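Local coordinates for protein agglutinin alpha chain (Maclura pomifera, PDB 3LLZ) that binds D-galactose and recognises the T-antigen disaccharide Gal-beta1,3-GalNAc as a lectin of the jacalin family, assembled from four alpha and four beta chains, at residues F17-E22 against G94-T99; Y78-S83 against G121-Y126. All blocks are in the same frame, centred on the assembly; numbering follows the deposited sequence.

Contact 1 (F17-E22 against G94-T99); sequences FEYNSE and GPYGVT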
# COMPACT_ATOMS: atom_id res chain seq x y z
N PHE A 17 -19.40 14.62 15.62
CA PHE A 17 -19.87 15.56 14.63
C PHE A 17 -21.24 16.10 14.99
O PHE A 17 -21.94 15.54 15.84
CB PHE A 17 -19.89 14.93 13.23
CG PHE A 17 -20.86 13.80 13.06
CD1 PHE A 17 -22.15 14.04 12.58
CD2 PHE A 17 -20.49 12.49 13.35
CE1 PHE A 17 -23.05 12.99 12.38
CE2 PHE A 17 -21.38 11.43 13.15
CZ PHE A 17 -22.66 11.68 12.67
N GLU A 18 -21.61 17.21 14.36
CA GLU A 18 -22.89 17.86 14.61
C GLU A 18 -23.86 17.60 13.47
O GLU A 18 -23.45 17.33 12.34
CB GLU A 18 -22.69 19.37 14.72
CG GLU A 18 -21.78 19.83 15.83
CD GLU A 18 -21.51 21.32 15.76
OE1 GLU A 18 -21.07 21.78 14.68
OE2 GLU A 18 -21.73 22.02 16.77
N TYR A 19 -25.15 17.68 13.77
CA TYR A 19 -26.17 17.50 12.76
C TYR A 19 -27.41 18.26 13.18
O TYR A 19 -27.64 18.50 14.37
CB TYR A 19 -26.48 16.01 12.57
CG TYR A 19 -27.17 15.35 13.75
CD1 TYR A 19 -28.56 15.32 13.84
CD2 TYR A 19 -26.43 14.76 14.77
CE1 TYR A 19 -29.19 14.72 14.93
CE2 TYR A 19 -27.05 14.15 15.85
CZ TYR A 19 -28.43 14.13 15.93
OH TYR A 19 -29.05 13.54 17.00
N ASN A 20 -28.21 18.66 12.20
CA ASN A 20 -29.44 19.39 12.45
C ASN A 20 -30.51 18.73 11.59
O ASN A 20 -30.43 18.75 10.36
CB ASN A 20 -29.27 20.86 12.06
CG ASN A 20 -30.48 21.70 12.40
OD1 ASN A 20 -31.61 21.36 12.04
ND2 ASN A 20 -30.25 22.82 13.09
N SER A 21 -31.50 18.14 12.24
CA SER A 21 -32.58 17.44 11.55
C SER A 21 -33.33 18.27 10.52
O SER A 21 -34.12 17.73 9.75
CB SER A 21 -33.57 16.88 12.58
OG SER A 21 -32.93 15.98 13.46
N GLU A 22 -33.09 19.58 10.50
CA GLU A 22 -33.76 20.45 9.55
C GLU A 22 -32.84 20.94 8.45
O GLU A 22 -33.29 21.30 7.36
CB GLU A 22 -34.37 21.65 10.28
CG GLU A 22 -35.28 21.28 11.45
CD GLU A 22 -36.48 20.46 11.02
OE1 GLU A 22 -37.21 19.97 11.91
OE2 GLU A 22 -36.71 20.31 9.80
N GLY A 94 -26.50 5.84 13.10
CA GLY A 94 -27.20 6.72 12.18
C GLY A 94 -28.39 6.05 11.54
O GLY A 94 -28.75 4.93 11.92
N PRO A 95 -29.01 6.69 10.54
CA PRO A 95 -28.64 8.00 9.99
C PRO A 95 -28.83 9.19 10.93
O PRO A 95 -29.70 9.18 11.81
CB PRO A 95 -29.52 8.11 8.76
CG PRO A 95 -30.76 7.40 9.18
CD PRO A 95 -30.21 6.16 9.86
N TYR A 96 -27.99 10.21 10.74
CA TYR A 96 -28.07 11.44 11.52
C TYR A 96 -28.23 12.58 10.52
O TYR A 96 -27.47 12.67 9.55
CB TYR A 96 -26.80 11.69 12.33
CG TYR A 96 -26.40 10.58 13.27
CD1 TYR A 96 -25.48 9.61 12.89
CD2 TYR A 96 -26.92 10.52 14.57
CE1 TYR A 96 -25.08 8.61 13.76
CE2 TYR A 96 -26.53 9.51 15.45
CZ TYR A 96 -25.60 8.57 15.04
OH TYR A 96 -25.20 7.57 15.90
N GLY A 97 -29.22 13.43 10.74
CA GLY A 97 -29.44 14.54 9.83
C GLY A 97 -30.68 14.39 8.97
O GLY A 97 -31.67 13.79 9.38
N VAL A 98 -30.62 14.95 7.76
CA VAL A 98 -31.73 14.89 6.83
C VAL A 98 -31.44 13.90 5.70
O VAL A 98 -30.58 14.14 4.86
CB VAL A 98 -32.02 16.27 6.22
CG1 VAL A 98 -33.24 16.20 5.32
CG2 VAL A 98 -32.23 17.29 7.33
N THR A 99 -32.17 12.79 5.69
CA THR A 99 -31.98 11.76 4.68
C THR A 99 -32.73 12.06 3.39
O THR A 99 -33.49 11.23 2.89
CB THR A 99 -32.42 10.39 5.22
OG1 THR A 99 -33.77 10.47 5.69
CG2 THR A 99 -31.51 9.95 6.36
O HOH W 1 -31.32 13.21 12.58
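The ring of Tyr-96 touches two aromatic side chains of segment 17-22, Phe-17 and Tyr-19, and the three rings together form an aromatic cluster. With CG anti to its carbonyl carbon, the Tyr-96 ring reaches Phe-17, whose edge is turned to the Tyr-96 face in an offset edge-to-face pair with planes at 83°; Phe-17 CZ comes 3.5 Å from Tyr-96 CD1. The aliphatic part of Tyr-96 serves Tyr-19 instead. Its CB sits over one face of the Tyr-19 ring, 4.1 Å from the centroid, a CH-pi contact, while the two tyrosine rings are inclined at 47° and meet through Tyr-19 CE2 and Tyr-96 CD2. Tyrosine suits position 19 because its ring packs on Tyr-96 while its OH hydrogen-bonds to Lys-52. Glycine suits position 97, at the end of the strand, because at its positive phi (108°) a side chain would press on the carbonyl O of Tyr-96. The backbone here passes beside Tyr-19, Gly-97 N lying 3.7 Å from Tyr-19 CD1. That N-H donates to a water at 2.8 Å, which makes a weak further bond to Ser-21 OG. Beyond it, branched Val-98 lays CG2 against the carbonyl of Ser-21. Asn-20 OD1 accepts from Glu-22 N at 2.8 Å, an Asx turn just after strand 11-19. The cluster joins strand 11-19 of one four-stranded sheet to edge strand 92-97 of another, as in the beta-prism fold of jacalin-type lectins.

Contact 2 (Y78-S83 against G121-Y126); sequences YTVIRS and GYWLDY. With NGA (2-acetamido-2-deoxy-beta-D-galactopyranose), chain C; GAL (beta-D-galactopyranose), chain B.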
# COMPACT_ATOMS: atom_id res chain seq x y z
N TYR A 78 -26.61 26.04 -0.95
CA TYR A 78 -25.31 25.39 -0.93
C TYR A 78 -25.45 23.87 -0.94
O TYR A 78 -26.26 23.32 -0.20
CB TYR A 78 -24.52 25.81 0.32
CG TYR A 78 -24.02 27.23 0.29
CD1 TYR A 78 -24.70 28.25 0.96
CD2 TYR A 78 -22.87 27.56 -0.42
CE1 TYR A 78 -24.23 29.57 0.92
CE2 TYR A 78 -22.39 28.87 -0.46
CZ TYR A 78 -23.08 29.86 0.21
OH TYR A 78 -22.59 31.15 0.18
N THR A 79 -24.66 23.20 -1.78
CA THR A 79 -24.70 21.75 -1.85
C THR A 79 -23.84 21.22 -0.72
O THR A 79 -22.63 21.44 -0.69
CB THR A 79 -24.15 21.23 -3.20
OG1 THR A 79 -24.91 21.80 -4.27
CG2 THR A 79 -24.25 19.71 -3.26
N VAL A 80 -24.47 20.53 0.22
CA VAL A 80 -23.76 20.03 1.39
C VAL A 80 -24.15 18.61 1.77
O VAL A 80 -25.08 18.03 1.20
CB VAL A 80 -24.03 20.93 2.61
CG1 VAL A 80 -23.51 22.34 2.34
CG2 VAL A 80 -25.52 20.96 2.92
N ILE A 81 -23.42 18.05 2.72
CA ILE A 81 -23.71 16.71 3.21
C ILE A 81 -24.81 16.90 4.25
O ILE A 81 -24.59 17.50 5.30
CB ILE A 81 -22.46 16.05 3.86
CG1 ILE A 81 -21.36 15.85 2.82
CG2 ILE A 81 -22.83 14.70 4.45
CD1 ILE A 81 -20.86 17.11 2.18
N ARG A 82 -26.00 16.40 3.93
CA ARG A 82 -27.14 16.56 4.83
C ARG A 82 -27.34 15.44 5.83
O ARG A 82 -27.98 15.64 6.86
CB ARG A 82 -28.41 16.74 4.00
CG ARG A 82 -28.32 17.84 2.96
CD ARG A 82 -29.70 18.26 2.50
NE ARG A 82 -30.44 18.88 3.59
CZ ARG A 82 -31.72 19.23 3.51
NH1 ARG A 82 -32.41 19.01 2.40
NH2 ARG A 82 -32.32 19.80 4.55
N SER A 83 -26.79 14.27 5.54
CA SER A 83 -26.93 13.14 6.44
C SER A 83 -25.74 12.20 6.33
O SER A 83 -25.09 12.12 5.29
CB SER A 83 -28.22 12.38 6.12
OG SER A 83 -28.39 11.28 6.99
N GLY A 121 -18.31 24.99 6.24
CA GLY A 121 -18.67 26.39 6.36
C GLY A 121 -19.80 26.35 7.36
O GLY A 121 -19.60 25.94 8.50
N TYR A 122 -20.99 26.77 6.95
CA TYR A 122 -22.13 26.68 7.85
C TYR A 122 -22.37 25.18 8.06
O TYR A 122 -22.74 24.74 9.15
CB TYR A 122 -23.36 27.34 7.23
CG TYR A 122 -23.42 28.83 7.47
CD1 TYR A 122 -22.37 29.66 7.09
CD2 TYR A 122 -24.51 29.40 8.11
CE1 TYR A 122 -22.40 31.03 7.34
CE2 TYR A 122 -24.56 30.77 8.37
CZ TYR A 122 -23.49 31.58 7.99
OH TYR A 122 -23.52 32.92 8.26
N TRP A 123 -22.13 24.41 7.01
CA TRP A 123 -22.32 22.96 7.05
C TRP A 123 -21.16 22.26 6.37
O TRP A 123 -20.30 22.90 5.75
CB TRP A 123 -23.63 22.59 6.35
CG TRP A 123 -24.79 23.33 6.92
CD1 TRP A 123 -25.36 23.14 8.14
CD2 TRP A 123 -25.43 24.48 6.35
NE1 TRP A 123 -26.31 24.10 8.38
CE2 TRP A 123 -26.37 24.94 7.29
CE3 TRP A 123 -25.29 25.17 5.13
CZ2 TRP A 123 -27.18 26.06 7.06
CZ3 TRP A 123 -26.09 26.29 4.90
CH2 TRP A 123 -27.02 26.72 5.87
N LEU A 124 -21.13 20.94 6.50
CA LEU A 124 -20.09 20.13 5.86
C LEU A 124 -20.32 20.21 4.36
O LEU A 124 -21.29 19.67 3.84
CB LEU A 124 -20.21 18.68 6.35
CG LEU A 124 -19.26 17.65 5.73
CD1 LEU A 124 -17.81 18.05 5.97
CD2 LEU A 124 -19.55 16.29 6.35
N ASP A 125 -19.43 20.91 3.66
CA ASP A 125 -19.57 21.10 2.22
C ASP A 125 -19.33 19.82 1.43
O ASP A 125 -20.07 19.49 0.51
CB ASP A 125 -18.59 22.16 1.73
CG ASP A 125 -18.76 23.48 2.46
OD1 ASP A 125 -19.89 24.02 2.44
OD2 ASP A 125 -17.77 23.96 3.03
N TYR A 126 -18.27 19.12 1.80
CA TYR A 126 -17.90 17.88 1.14
C TYR A 126 -16.79 17.25 1.96
O TYR A 126 -16.23 17.88 2.85
CB TYR A 126 -17.39 18.16 -0.28
CG TYR A 126 -16.24 19.15 -0.37
CD1 TYR A 126 -16.46 20.48 -0.74
CD2 TYR A 126 -14.93 18.75 -0.10
CE1 TYR A 126 -15.40 21.39 -0.83
CE2 TYR A 126 -13.87 19.65 -0.19
CZ TYR A 126 -14.11 20.96 -0.56
OH TYR A 126 -13.07 21.86 -0.64
C1 NGA C . -20.38 29.50 3.89
C2 NGA C . -19.08 29.34 3.08
C3 NGA C . -19.45 28.68 1.75
C4 NGA C . -20.09 27.32 2.03
C5 NGA C . -21.35 27.55 2.88
C6 NGA C . -22.12 26.28 3.25
C7 NGA C . -17.17 30.79 3.09
C8 NGA C . -16.61 32.19 2.92
N2 NGA C . -18.47 30.63 2.85
O1 NGA C . -20.09 30.06 5.12
O3 NGA C . -18.31 28.59 0.85
O4 NGA C . -19.17 26.49 2.74
O5 NGA C . -21.01 28.22 4.12
O6 NGA C . -21.45 25.51 4.23
O7 NGA C . -16.43 29.87 3.43
C1 GAL B . -18.62 29.16 -0.39
C2 GAL B . -17.09 29.08 -0.58
C3 GAL B . -16.72 29.25 -2.06
C4 GAL B . -17.57 28.36 -2.98
C5 GAL B . -19.06 28.43 -2.60
C6 GAL B . -19.90 27.42 -3.36
O2 GAL B . -16.44 30.09 0.18
O3 GAL B . -15.34 28.98 -2.27
O4 GAL B . -17.12 27.02 -2.92
O5 GAL B . -19.23 28.15 -1.20
O6 GAL B . -20.36 27.96 -4.59
O HOH W 2 -21.44 24.04 0.20
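Strand 78-83 and residues 124-126, the start of strand 124-132, run at 108° to each other, their axes approaching to 4.8 Å, with Val-80 and Asp-125 nearest in register. Here two sheets of the jacalin beta-prism meet near the sugar-binding end. One direct hydrogen bond ties the backbones: Ile-81 N donates to Leu-124 O at 2.9 Å, almost straight at 175°. A water adds a second link, donating to Thr-79 O and to the side-chain OD1 of Asp-125.

Apolar side chains fill the junction. Ile-81 sets its CB against Leu-124 CD2 at 3.8 Å, and its CG1 branch carries CD1 on to the backbone of Asp-125 and Tyr-126. The short, branched Val-80 fits beside Trp-123, Val-80 CG1 meeting Trp-123 CB. Val-80 and Trp-123 are both buried, and Ile-25 covers Ile-81 and Leu-124 from strand 25-34.

Loop 121-123 and Asp-125, with Tyr-78, Gly-1 and Phe-47, line the glycan pocket. Gly-121 is suited to its place because a side chain there would run into O4 of the GalNAc. The next two backbone N-H groups point to the sugar: Tyr-122 N donates to ring oxygen O5, and Trp-123 N to O6 at 3.1 Å. Tyr-78 lies flat against the sugar, with C5 over the centre of its ring, while the galactose reaches the ring's edge. Gly-1 N also bonds to the GalNAc, and Ser-119 OG holds Asp-125 OD2. A chi1 of -56° sets Asp-125 CG beside its own backbone N and turns the carboxylate to the sugar, where OD1 accepts from GalNAc O4 at 2.6 Å and from O6 at 2.8 Å.

The centres of contacts 1 and 2 lie about 11 Å apart, and strands 78-88 and 92-97, consecutive in the chain and neighbours in one sheet, connect them directly. Val-98 N probably hydrogen-bonds to Arg-82 O, 2.9 Å away, and Tyr-96 O to Ser-83 OG at 3.1 Å, so the strand that brings Tyr-78 to the sugar also holds the backbone of segment 94-99. Glu-22 O packs near Arg-82 NH2. Along the sequence the segments of the two contacts alternate. Only contact 2 contains pocket residues; contact 1 is farther from the sugar, the side chain of Asn-20 being about 12 Å from the bound GalNAc.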